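Local coordinates for protein alanine racemase (Acinetobacter baumannii, PDB 4QHR) that belongs to the alanine racemase family, joining an N-terminal TIM-type alpha/beta barrel to a largely beta-stranded C-terminal domain in a two-chain assembly, at residues C97-Q102 against L120-K125; Q113-Q118 against E150-V155; T237-A242 against G317-L322; V287-K292 against T310-K315. One frame throughout, in Å; residues are numbered along the deposited sequence.

Contact 1: C97-Q102 against L120-K125; sequences CVIHHQ and LKVWVK
Backbone hydrogen bonds carry the pairing of C97-I99 with V122-K125, two neighbouring parallel strands of the barrel wall. I99 is gripped through both its N-H and its C=O: N donates to W123 O at 2.8 Å, and O receives K125 N at 3.1 Å. Both donors approach nearly along the C=O axis. The bond from W123 N to C97 O, 3.0 Å, is more bent at the acceptor, with a C=O...N angle of 140°. A CA-H...O contact from V98 CA to W123 O, 3.1 Å, adds a weaker link.

Apolar packing lies on both faces of the sheet. V98 and W123 share one face, where V98 CG2 meets W123 CB at 3.5 Å and the two side chains cross at about a right angle; the indole itself turns away, its NE1 bonded to E96 OE1. On the other face I99 CG1 sits 4.0 Å from V122 CG2 and 4.3 Å from V124 CG2. Its chi1 of 66° wedges CG1 between backbone N and carbonyl carbon, bringing it to both valines. Helices 102-110 and 139-149 cover this side.

Just past the end of strand 97-99, H100 CB lies 4.0 Å from K125 CB, while the bent lysine chain carries NZ off to L133 O. The chemistry implies a buried seam whose peptides bond to each other, beta-branched residues filling the face below the helices and the polar ends of W123 and K125 reaching partners outside the pair.

Contact 2: Q113-Q118 against E150-V155; sequences QAYIAQ and EGFTCV
I116 lays its CD1 methyl over the F152 ring, 3.9 Å from the centroid and only 2° off the ring normal, a textbook CH-pi contact. It joins helix 112-117 to the loop that leaves helix 139-149 through a Schellman motif at G151 and leads into barrel strand 154-157. I116 and F152 give up the most surface here. With chi1 at -70°, I116 points CG1 away from its carbonyl carbon, and that atom meets F152 CD1 at 3.8 Å; a branched, flexible aliphatic chain thus fits both the ring and the turn below it.

G151 suits that turn because its positive phi is easy for glycine, and without a side chain its backbone lets I116 CD1 come within 3.6 Å of G151 C. The preceding residue, E150, turns its carboxylate to K112 in a salt bridge.

F152 is buried, also packing on L108 and I109 of helix 102-110, which explains a large apolar ring at this point. Y115, the third main partner, spends its hydroxyl on C97 N and K121 O and offers its ring to F152. The two ring planes lie 58° apart, with centroids separated by 5.8 Å. Their closest touch is Y115 CD1 against F152 CE1 at 3.5 Å, where CD1 lies in the plane of the F152 ring, at its edge.

Contact 3: T237-A242 against G317-L322; sequences TAEIIA and GTQVEL
I240 overlaps V320 and T318: its CG1 rests 3.8 Å from V320 CG2, the two side chains crossing at about a right angle, while CD1 runs alongside T318 CB at 4.0 Å. This packing belongs to an antiparallel strand pair, 237-242 with 319-321, in the beta-rich C-terminal domain. Having CG1 anti to the carbonyl carbon (chi1 -69°) puts the long branch of I240 beside these neighbours. I289 of strand 286-289 packs on both T318 and V320, so the methyl-bearing branches of I240, V320 and T318 suit this side, while T318 OG1 is bonded to K315 N.

A238 and V320 form a hydrogen-bonded pair, each N donating to the other's O at 2.9 Å. I240 N continues the pattern to T318 O, and G317 N closes it on I240 O at 3.0 Å. Small A238 lies on the same face as V320, its CB 4.3 Å from L322 CD1. Immediately beyond, I241 and A242 both face I268, a classic beta bulge.

On the opposite face the aliphatic parts of E239 and Q319 pass each other, and extended E239 reaches along the G317 peptide. G317 takes positive phi, 93°, a conformation natural to glycine. Its carbonyl is bridged to the carboxylate by one water, which donates to G317 O at 2.6 Å and weakly to E239 OE2 at 3.2 Å.

Contact 4: V287-K292 against T310-K315; sequences VAIDGK and TNTQVK
I289 meets the loop with its CG2 methyl, which lies 3.9 Å from V314 CG1 and 4.2 Å from T312 CG2. Chi1 of -57° sets that methyl anti to the backbone N, on the side facing both partners, and its side chain crosses V314 at about a right angle. I289 is buried, with T318, V320 and I307 also packing on it, so a bulky branched hydrocarbon suits the spot. Its carbonyl O also approaches T312 CG2, the methyl of a residue that can present carbon and hydroxyl side by side.

Next in sequence, D290 turns CB toward the same T312 methyl, and its OD2 stands 3.9 Å from Q313 O. Here the chain reverses: I289 to K292 is a type I' turn, the tight connection of a two-residue beta hairpin between strands 286-289 and 292-297. D290 and G291 both have positive phi, easy for glycine and tolerated by aspartate better than by most other residues, and the turn is closed by I289 N to K292 O at 2.9 Å and K292 N to I289 O at 2.8 Å.

K292 then slides past T312 in the opposite direction, CB 4.0 Å from T312 OG1 and CD near the methyl. Bends at chi2 and chi4 swing its ammonium back over the turn, where NZ donates to D290 O at 2.9 Å and makes a long salt bridge to D290 OD2.

How the contacts relate
Contacts 1 and 2 adjoin in the N-terminal barrel, their centres 11 Å apart: strands 122-125 and 154-157 are neighbours, V122 O lying 2.8 Å from V155 N, a probable hydrogen bond. Contacts 3 and 4 form a second cluster in the C-terminal domain, centres 10 Å apart, with contact 4 nested in the loop closed by contact 3. E321 N and A288 O, 2.9 Å apart, probably bond across them. Contacts 1 and 3 lie 47 Å apart between centres, yet meet through the dimer: H100 packs on I241 of the second subunit. K34, bearing the LLP modification, follows strand 28-32 of the parallel sheet that holds contact 1.

Contact 1: C97-Q102 against L120-K125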
loop_
_atom_site.group_PDB
_atom_site.type_symbol
_atom_site.label_atom_id
_atom_site.label_comp_id
_atom_site.label_asym_id
_atom_site.label_seq_id
_atom_site.Cartn_x
_atom_site.Cartn_y
_atom_site.Cartn_z
ATOM N N CYS A 97 20.774 -0.381 21.002
ATOM C CA CYS A 97 20.080 -1.593 20.632
ATOM C C CYS A 97 19.169 -2.085 21.706
ATOM O O CYS A 97 19.565 -2.175 22.865
ATOM C CB CYS A 97 21.072 -2.719 20.332
ATOM S SG CYS A 97 22.082 -2.366 18.902
ATOM N N VAL A 98 17.953 -2.425 21.294
ATOM C CA VAL A 98 17.133 -3.308 22.058
ATOM C C VAL A 98 17.740 -4.709 21.979
ATOM O O VAL A 98 18.207 -5.131 20.914
ATOM C CB VAL A 98 15.690 -3.353 21.532
ATOM C CG1 VAL A 98 15.028 -4.676 21.845
ATOM C CG2 VAL A 98 14.895 -2.226 22.152
ATOM N N ILE A 99 17.754 -5.436 23.095
ATOM C CA ILE A 99 17.936 -6.873 23.029
ATOM C C ILE A 99 16.667 -7.549 23.566
ATOM O O ILE A 99 16.055 -7.107 24.546
ATOM C CB ILE A 99 19.222 -7.392 23.758
ATOM C CG1 ILE A 99 19.158 -7.193 25.260
ATOM C CG2 ILE A 99 20.473 -6.781 23.141
ATOM C CD1 ILE A 99 20.200 -7.983 26.036
ATOM N N HIS A 100 16.257 -8.606 22.889
ATOM C CA HIS A 100 15.026 -9.300 23.258
ATOM C C HIS A 100 15.205 -10.832 23.367
ATOM O O HIS A 100 14.286 -11.503 23.785
ATOM C CB HIS A 100 13.863 -8.932 22.312
ATOM C CG HIS A 100 14.108 -9.331 20.895
ATOM N ND1 HIS A 100 13.978 -10.635 20.462
ATOM C CD2 HIS A 100 14.502 -8.604 19.820
ATOM C CE1 HIS A 100 14.267 -10.687 19.176
ATOM N NE2 HIS A 100 14.626 -9.476 18.770
ATOM N N HIS A 101 16.361 -11.376 23.018
ATOM C CA HIS A 101 16.558 -12.815 23.125
ATOM C C HIS A 101 18.035 -13.124 23.218
ATOM O O HIS A 101 18.903 -12.255 22.933
ATOM C CB HIS A 101 15.787 -13.588 22.005
ATOM C CG HIS A 101 16.295 -13.362 20.608
ATOM N ND1 HIS A 101 16.086 -14.271 19.596
ATOM C CD2 HIS A 101 17.008 -12.347 20.055
ATOM C CE1 HIS A 101 16.637 -13.825 18.484
ATOM N NE2 HIS A 101 17.212 -12.669 18.739
ATOM N N GLN A 102 18.326 -14.355 23.638
ATOM C CA GLN A 102 19.676 -14.817 23.988
ATOM C C GLN A 102 20.734 -14.541 22.910
ATOM O O GLN A 102 21.825 -14.068 23.197
ATOM C CB GLN A 102 19.627 -16.316 24.326
ATOM C CG GLN A 102 20.857 -16.916 24.972
ATOM C CD GLN A 102 21.262 -16.250 26.275
ATOM O OE1 GLN A 102 20.428 -15.797 27.067
ATOM N NE2 GLN A 102 22.568 -16.201 26.509
ATOM N N LEU A 120 26.653 3.978 24.780
ATOM C CA LEU A 120 25.334 3.507 24.295
ATOM C C LEU A 120 24.691 2.686 25.369
ATOM O O LEU A 120 25.331 1.757 25.913
ATOM C CB LEU A 120 25.481 2.661 23.020
ATOM C CG LEU A 120 26.088 3.415 21.833
ATOM C CD1 LEU A 120 26.449 2.410 20.715
ATOM C CD2 LEU A 120 25.155 4.494 21.303
ATOM N N LYS A 121 23.426 2.984 25.645
ATOM C CA LYS A 121 22.645 2.167 26.544
ATOM C C LYS A 121 22.142 0.973 25.807
ATOM O O LYS A 121 22.094 0.950 24.560
ATOM C CB LYS A 121 21.459 2.924 27.161
ATOM C CG LYS A 121 21.830 4.269 27.802
ATOM C CD LYS A 121 20.643 5.079 28.318
ATOM C CE LYS A 121 19.664 5.500 27.261
ATOM N NZ LYS A 121 20.171 6.537 26.296
ATOM N N VAL A 122 21.760 -0.042 26.564
ATOM C CA VAL A 122 21.143 -1.223 25.988
ATOM C C VAL A 122 19.716 -1.246 26.517
ATOM O O VAL A 122 19.486 -1.058 27.741
ATOM C CB VAL A 122 21.924 -2.509 26.294
ATOM C CG1 VAL A 122 22.246 -2.623 27.739
ATOM C CG2 VAL A 122 21.152 -3.751 25.835
ATOM N N TRP A 123 18.772 -1.416 25.609
ATOM C CA TRP A 123 17.356 -1.480 25.947
ATOM C C TRP A 123 16.955 -2.958 26.095
ATOM O O TRP A 123 17.083 -3.726 25.162
ATOM C CB TRP A 123 16.501 -0.739 24.911
ATOM C CG TRP A 123 16.795 0.716 24.824
ATOM C CD1 TRP A 123 18.003 1.288 24.505
ATOM C CD2 TRP A 123 15.877 1.793 24.980
ATOM N NE1 TRP A 123 17.888 2.657 24.513
ATOM C CE2 TRP A 123 16.593 2.991 24.781
ATOM C CE3 TRP A 123 14.508 1.860 25.277
ATOM C CZ2 TRP A 123 15.995 4.245 24.884
ATOM C CZ3 TRP A 123 13.906 3.074 25.388
ATOM C CH2 TRP A 123 14.633 4.272 25.173
ATOM N N VAL A 124 16.539 -3.360 27.287
ATOM C CA VAL A 124 16.280 -4.782 27.565
ATOM C C VAL A 124 14.784 -4.954 27.582
ATOM O O VAL A 124 14.085 -4.425 28.465
ATOM C CB VAL A 124 16.923 -5.237 28.883
ATOM C CG1 VAL A 124 16.677 -6.714 29.087
ATOM C CG2 VAL A 124 18.423 -4.927 28.895
ATOM N N LYS A 125 14.289 -5.717 26.614
ATOM C CA LYS A 125 12.857 -5.835 26.334
ATOM C C LYS A 125 12.246 -6.982 27.155
ATOM O O LYS A 125 12.717 -8.085 27.117
ATOM C CB LYS A 125 12.660 -6.054 24.822
ATOM C CG LYS A 125 11.245 -6.372 24.274
ATOM C CD LYS A 125 10.186 -5.317 24.550
ATOM C CE LYS A 125 9.034 -5.307 23.505
ATOM N NZ LYS A 125 7.992 -6.323 23.789
#

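Contact 2: Q113-Q118 against E150-V155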
loop_
_atom_site.group_PDB
_atom_site.type_symbol
_atom_site.label_atom_id
_atom_site.label_comp_id
_atom_site.label_asym_id
_atom_site.label_seq_id
_atom_site.Cartn_x
_atom_site.Cartn_y
_atom_site.Cartn_z
ATOM N N GLN A 113 32.970 -3.788 24.854
ATOM C CA GLN A 113 33.884 -2.656 25.105
ATOM C C GLN A 113 33.617 -1.455 24.182
ATOM O O GLN A 113 33.434 -0.335 24.676
ATOM C CB GLN A 113 35.341 -3.100 25.155
ATOM C CG GLN A 113 35.633 -3.660 26.571
ATOM C CD GLN A 113 36.846 -4.563 26.706
ATOM O OE1 GLN A 113 37.012 -5.214 27.745
ATOM N NE2 GLN A 113 37.695 -4.629 25.676
ATOM N N ALA A 114 33.532 -1.697 22.883
ATOM C CA ALA A 114 33.230 -0.631 21.926
ATOM C C ALA A 114 31.824 -0.002 22.150
ATOM O O ALA A 114 31.656 1.203 22.126
ATOM C CB ALA A 114 33.355 -1.169 20.514
ATOM N N TYR A 115 30.832 -0.861 22.389
ATOM C CA TYR A 115 29.476 -0.439 22.643
ATOM C C TYR A 115 29.441 0.473 23.857
ATOM O O TYR A 115 28.907 1.554 23.788
ATOM C CB TYR A 115 28.576 -1.673 22.820
ATOM C CG TYR A 115 27.098 -1.395 22.827
ATOM C CD1 TYR A 115 26.465 -0.957 23.970
ATOM C CD2 TYR A 115 26.310 -1.593 21.675
ATOM C CE1 TYR A 115 25.079 -0.749 24.002
ATOM C CE2 TYR A 115 24.921 -1.361 21.676
ATOM C CZ TYR A 115 24.308 -0.925 22.841
ATOM O OH TYR A 115 22.927 -0.677 22.881
ATOM N N ILE A 116 30.079 0.078 24.946
ATOM C CA ILE A 116 30.095 0.887 26.177
ATOM C C ILE A 116 30.929 2.159 25.988
ATOM O O ILE A 116 30.534 3.252 26.415
ATOM C CB ILE A 116 30.609 0.062 27.382
ATOM C CG1 ILE A 116 29.538 -0.977 27.740
ATOM C CG2 ILE A 116 30.902 0.960 28.589
ATOM C CD1 ILE A 116 30.042 -2.068 28.657
ATOM N N ALA A 117 32.045 2.057 25.293
ATOM C CA ALA A 117 32.879 3.249 25.121
ATOM C C ALA A 117 32.158 4.307 24.302
ATOM O O ALA A 117 32.382 5.489 24.527
ATOM C CB ALA A 117 34.210 2.880 24.503
ATOM N N GLN A 118 31.277 3.899 23.388
ATOM C CA GLN A 118 30.466 4.841 22.608
ATOM C C GLN A 118 29.361 5.498 23.428
ATOM O O GLN A 118 28.717 6.394 22.936
ATOM C CB GLN A 118 29.853 4.167 21.353
ATOM C CG GLN A 118 30.808 4.036 20.182
ATOM C CD GLN A 118 31.104 5.374 19.502
ATOM O OE1 GLN A 118 31.645 6.295 20.117
ATOM N NE2 GLN A 118 30.747 5.484 18.245
ATOM N N GLU A 150 28.618 -6.284 33.774
ATOM C CA GLU A 150 29.527 -6.101 32.630
ATOM C C GLU A 150 29.838 -4.659 32.252
ATOM O O GLU A 150 30.636 -4.448 31.385
ATOM C CB GLU A 150 28.983 -6.850 31.392
ATOM C CG GLU A 150 28.988 -8.365 31.520
ATOM C CD GLU A 150 30.391 -8.953 31.509
ATOM O OE1 GLU A 150 31.339 -8.280 31.023
ATOM O OE2 GLU A 150 30.550 -10.067 32.033
ATOM N N GLY A 151 29.203 -3.675 32.888
ATOM C CA GLY A 151 29.481 -2.259 32.674
ATOM C C GLY A 151 28.451 -1.492 31.836
ATOM O O GLY A 151 28.657 -0.296 31.543
ATOM N N PHE A 152 27.332 -2.128 31.503
ATOM C CA PHE A 152 26.298 -1.499 30.701
ATOM C C PHE A 152 25.343 -0.639 31.521
ATOM O O PHE A 152 25.035 -0.929 32.675
ATOM C CB PHE A 152 25.442 -2.517 29.945
ATOM C CG PHE A 152 26.142 -3.242 28.840
ATOM C CD1 PHE A 152 26.169 -2.721 27.534
ATOM C CD2 PHE A 152 26.758 -4.433 29.065
ATOM C CE1 PHE A 152 26.791 -3.416 26.500
ATOM C CE2 PHE A 152 27.372 -5.136 28.024
ATOM C CZ PHE A 152 27.401 -4.606 26.751
ATOM N N THR A 153 24.826 0.395 30.870
ATOM C CA THR A 153 23.696 1.145 31.382
ATOM C C THR A 153 22.496 0.630 30.608
ATOM O O THR A 153 22.479 0.646 29.346
ATOM C CB THR A 153 23.858 2.661 31.192
ATOM O OG1 THR A 153 24.957 3.131 32.001
ATOM C CG2 THR A 153 22.587 3.435 31.561
ATOM N N CYS A 154 21.513 0.167 31.360
ATOM C CA CYS A 154 20.322 -0.490 30.811
ATOM C C CYS A 154 19.080 0.388 30.812
ATOM O O CYS A 154 18.943 1.339 31.629
ATOM C CB CYS A 154 19.966 -1.719 31.660
ATOM S SG CYS A 154 21.181 -3.005 31.623
ATOM N N VAL A 155 18.144 0.072 29.924
ATOM C CA VAL A 155 16.799 0.640 29.992
ATOM C C VAL A 155 15.830 -0.519 29.974
ATOM O O VAL A 155 15.840 -1.267 29.021
ATOM C CB VAL A 155 16.478 1.557 28.799
ATOM C CG1 VAL A 155 15.064 2.086 28.907
ATOM C CG2 VAL A 155 17.482 2.669 28.692
#

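Contact 3: T237-A242 against G317-L322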
loop_
_atom_site.group_PDB
_atom_site.type_symbol
_atom_site.label_atom_id
_atom_site.label_comp_id
_atom_site.label_asym_id
_atom_site.label_seq_id
_atom_site.Cartn_x
_atom_site.Cartn_y
_atom_site.Cartn_z
ATOM N N THR A 237 -4.817 13.712 -1.364
ATOM C CA THR A 237 -5.746 14.250 -2.378
ATOM C C THR A 237 -5.651 13.661 -3.785
ATOM O O THR A 237 -4.679 13.042 -4.171
ATOM C CB THR A 237 -5.652 15.793 -2.486
ATOM O OG1 THR A 237 -4.465 16.187 -3.198
ATOM C CG2 THR A 237 -5.713 16.430 -1.082
ATOM N N ALA A 238 -6.730 13.866 -4.556
ATOM C CA ALA A 238 -6.762 13.587 -5.979
ATOM C C ALA A 238 -7.768 14.584 -6.631
ATOM O O ALA A 238 -8.194 15.532 -5.993
ATOM C CB ALA A 238 -7.109 12.113 -6.254
ATOM N N GLU A 239 -8.096 14.411 -7.890
ATOM C CA GLU A 239 -8.989 15.320 -8.588
ATOM C C GLU A 239 -10.046 14.576 -9.376
ATOM O O GLU A 239 -9.906 13.390 -9.761
ATOM C CB GLU A 239 -8.187 16.259 -9.547
ATOM C CG GLU A 239 -7.525 17.425 -8.816
ATOM C CD GLU A 239 -6.754 18.310 -9.763
ATOM O OE1 GLU A 239 -6.940 18.164 -11.014
ATOM O OE2 GLU A 239 -5.977 19.136 -9.263
ATOM N N ILE A 240 -11.129 15.298 -9.599
ATOM C CA ILE A 240 -12.184 14.830 -10.507
ATOM C C ILE A 240 -11.736 14.828 -11.966
ATOM O O ILE A 240 -11.310 15.835 -12.483
ATOM C CB ILE A 240 -13.476 15.623 -10.322
ATOM C CG1 ILE A 240 -14.044 15.241 -8.959
ATOM C CG2 ILE A 240 -14.452 15.268 -11.447
ATOM C CD1 ILE A 240 -15.253 16.045 -8.497
ATOM N N ILE A 241 -11.851 13.677 -12.615
ATOM C CA ILE A 241 -11.401 13.490 -14.000
ATOM C C ILE A 241 -12.529 13.258 -15.003
ATOM O O ILE A 241 -12.291 13.308 -16.219
ATOM C CB ILE A 241 -10.343 12.365 -14.092
ATOM C CG1 ILE A 241 -10.870 11.002 -13.632
ATOM C CG2 ILE A 241 -9.131 12.743 -13.241
ATOM C CD1 ILE A 241 -9.972 9.822 -13.988
ATOM N N ALA A 242 -13.731 12.970 -14.499
ATOM C CA ALA A 242 -14.918 12.778 -15.334
ATOM C C ALA A 242 -16.201 13.020 -14.561
ATOM O O ALA A 242 -16.271 12.744 -13.364
ATOM C CB ALA A 242 -14.960 11.374 -15.940
ATOM N N GLY A 317 -11.396 18.785 -12.531
ATOM C CA GLY A 317 -10.267 19.394 -11.823
ATOM C C GLY A 317 -10.523 19.689 -10.364
ATOM O O GLY A 317 -9.591 20.069 -9.669
ATOM N N THR A 318 -11.754 19.551 -9.893
ATOM C CA THR A 318 -12.056 19.831 -8.484
ATOM C C THR A 318 -11.284 18.854 -7.604
ATOM O O THR A 318 -11.207 17.666 -7.924
ATOM C CB THR A 318 -13.529 19.669 -8.188
ATOM O OG1 THR A 318 -14.232 20.765 -8.765
ATOM C CG2 THR A 318 -13.838 19.557 -6.726
ATOM N N GLN A 319 -10.740 19.414 -6.524
ATOM C CA GLN A 319 -9.840 18.738 -5.627
ATOM C C GLN A 319 -10.681 17.916 -4.682
ATOM O O GLN A 319 -11.679 18.347 -4.250
ATOM C CB GLN A 319 -8.944 19.736 -4.855
ATOM C CG GLN A 319 -7.532 19.882 -5.445
ATOM C CD GLN A 319 -6.482 20.126 -4.355
ATOM O OE1 GLN A 319 -6.238 21.279 -3.996
ATOM N NE2 GLN A 319 -5.844 19.033 -3.822
ATOM N N VAL A 320 -10.245 16.719 -4.399
ATOM C CA VAL A 320 -10.988 15.770 -3.591
ATOM C C VAL A 320 -10.046 15.221 -2.493
ATOM O O VAL A 320 -8.931 14.760 -2.815
ATOM C CB VAL A 320 -11.459 14.586 -4.458
ATOM C CG1 VAL A 320 -12.144 13.501 -3.622
ATOM C CG2 VAL A 320 -12.405 15.085 -5.542
ATOM N N GLU A 321 -10.473 15.326 -1.239
ATOM C CA GLU A 321 -9.687 14.881 -0.111
ATOM C C GLU A 321 -10.071 13.468 0.291
ATOM O O GLU A 321 -11.231 13.200 0.654
ATOM C CB GLU A 321 -9.868 15.836 1.076
ATOM C CG GLU A 321 -9.142 15.368 2.346
ATOM C CD GLU A 321 -9.354 16.356 3.500
ATOM O OE1 GLU A 321 -9.377 17.574 3.196
ATOM O OE2 GLU A 321 -9.541 15.928 4.654
ATOM N N LEU A 322 -9.100 12.555 0.256
ATOM C CA LEU A 322 -9.351 11.174 0.640
ATOM C C LEU A 322 -9.189 11.013 2.131
ATOM O O LEU A 322 -9.982 10.350 2.781
ATOM C CB LEU A 322 -8.456 10.253 -0.144
ATOM C CG LEU A 322 -8.686 10.566 -1.616
ATOM C CD1 LEU A 322 -7.437 10.284 -2.359
ATOM C CD2 LEU A 322 -9.944 9.874 -2.126
HETATM O O HOH W 1 -7.671 21.718 -10.054
#

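Contact 4: V287-K292 against T310-K315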
loop_
_atom_site.group_PDB
_atom_site.type_symbol
_atom_site.label_atom_id
_atom_site.label_comp_id
_atom_site.label_asym_id
_atom_site.label_seq_id
_atom_site.Cartn_x
_atom_site.Cartn_y
_atom_site.Cartn_z
ATOM N N VAL A 287 -15.564 10.835 0.835
ATOM C CA VAL A 287 -14.475 11.770 0.606
ATOM C C VAL A 287 -14.951 13.198 0.971
ATOM O O VAL A 287 -16.163 13.453 1.101
ATOM C CB VAL A 287 -13.972 11.754 -0.818
ATOM C CG1 VAL A 287 -13.520 10.349 -1.209
ATOM C CG2 VAL A 287 -15.047 12.235 -1.823
ATOM N N ALA A 288 -14.013 14.124 1.084
ATOM C CA ALA A 288 -14.336 15.509 1.434
ATOM C C ALA A 288 -14.103 16.373 0.213
ATOM O O ALA A 288 -13.014 16.330 -0.398
ATOM C CB ALA A 288 -13.493 15.969 2.593
ATOM N N ILE A 289 -15.123 17.123 -0.184
ATOM C CA ILE A 289 -15.050 18.003 -1.365
ATOM C C ILE A 289 -15.865 19.266 -1.068
ATOM O O ILE A 289 -17.024 19.143 -0.669
ATOM C CB ILE A 289 -15.734 17.381 -2.626
ATOM C CG1 ILE A 289 -15.129 16.038 -2.972
ATOM C CG2 ILE A 289 -15.667 18.366 -3.810
ATOM C CD1 ILE A 289 -15.767 15.332 -4.152
ATOM N N ASP A 290 -15.274 20.445 -1.278
ATOM C CA ASP A 290 -15.974 21.739 -1.243
ATOM C C ASP A 290 -16.693 21.931 0.125
ATOM O O ASP A 290 -17.791 22.506 0.177
ATOM C CB ASP A 290 -16.967 21.833 -2.442
ATOM C CG ASP A 290 -17.537 23.269 -2.650
ATOM O OD1 ASP A 290 -16.759 24.223 -2.621
ATOM O OD2 ASP A 290 -18.767 23.440 -2.826
ATOM N N GLY A 291 -16.088 21.430 1.210
ATOM C CA GLY A 291 -16.720 21.482 2.531
ATOM C C GLY A 291 -17.828 20.499 2.815
ATOM O O GLY A 291 -18.479 20.582 3.874
ATOM N N LYS A 292 -18.044 19.553 1.905
ATOM C CA LYS A 292 -19.034 18.496 2.096
ATOM C C LYS A 292 -18.369 17.129 2.121
ATOM O O LYS A 292 -17.197 16.969 1.804
ATOM C CB LYS A 292 -20.046 18.514 0.959
ATOM C CG LYS A 292 -21.089 19.606 1.115
ATOM C CD LYS A 292 -20.934 20.677 0.073
ATOM C CE LYS A 292 -21.590 21.980 0.508
ATOM N NZ LYS A 292 -20.624 23.102 0.248
ATOM N N THR A 310 -24.176 14.345 -6.497
ATOM C CA THR A 310 -25.507 14.924 -6.697
ATOM C C THR A 310 -25.703 16.223 -5.882
ATOM O O THR A 310 -26.115 17.253 -6.447
ATOM C CB THR A 310 -26.618 13.889 -6.424
ATOM O OG1 THR A 310 -26.372 12.733 -7.230
ATOM C CG2 THR A 310 -28.010 14.485 -6.810
ATOM N N ASN A 311 -25.336 16.203 -4.601
ATOM C CA ASN A 311 -25.580 17.343 -3.696
ATOM C C ASN A 311 -24.474 18.400 -3.610
ATOM O O ASN A 311 -24.593 19.304 -2.811
ATOM C CB ASN A 311 -25.847 16.798 -2.272
ATOM N N THR A 312 -23.424 18.302 -4.443
ATOM C CA THR A 312 -22.190 19.067 -4.278
ATOM C C THR A 312 -21.735 19.686 -5.604
ATOM O O THR A 312 -21.633 18.999 -6.636
ATOM C CB THR A 312 -21.080 18.120 -3.745
ATOM O OG1 THR A 312 -21.562 17.435 -2.573
ATOM C CG2 THR A 312 -19.781 18.858 -3.396
ATOM N N GLN A 313 -21.424 20.970 -5.579
ATOM C CA GLN A 313 -20.979 21.646 -6.801
ATOM C C GLN A 313 -19.536 21.308 -7.104
ATOM O O GLN A 313 -18.650 21.558 -6.279
ATOM C CB GLN A 313 -21.107 23.154 -6.693
ATOM C CG GLN A 313 -22.518 23.664 -6.905
ATOM C CD GLN A 313 -22.552 25.122 -7.312
ATOM O OE1 GLN A 313 -23.580 25.604 -7.804
ATOM N NE2 GLN A 313 -21.431 25.841 -7.119
ATOM N N VAL A 314 -19.311 20.736 -8.286
ATOM C CA VAL A 314 -17.991 20.300 -8.668
ATOM C C VAL A 314 -17.767 20.607 -10.128
ATOM O O VAL A 314 -18.709 20.953 -10.860
ATOM C CB VAL A 314 -17.775 18.783 -8.453
ATOM C CG1 VAL A 314 -17.928 18.420 -6.979
ATOM C CG2 VAL A 314 -18.712 17.961 -9.346
ATOM N N LYS A 315 -16.510 20.500 -10.516
ATOM C CA LYS A 315 -16.121 20.594 -11.878
ATOM C C LYS A 315 -15.011 19.602 -12.149
ATOM O O LYS A 315 -14.447 19.005 -11.226
ATOM C CB LYS A 315 -15.586 21.988 -12.181
ATOM C CG LYS A 315 -16.631 23.093 -12.201
ATOM C CD LYS A 315 -16.002 24.366 -12.730
ATOM C CE LYS A 315 -15.668 24.418 -14.213
ATOM N NZ LYS A 315 -16.896 24.622 -15.025
#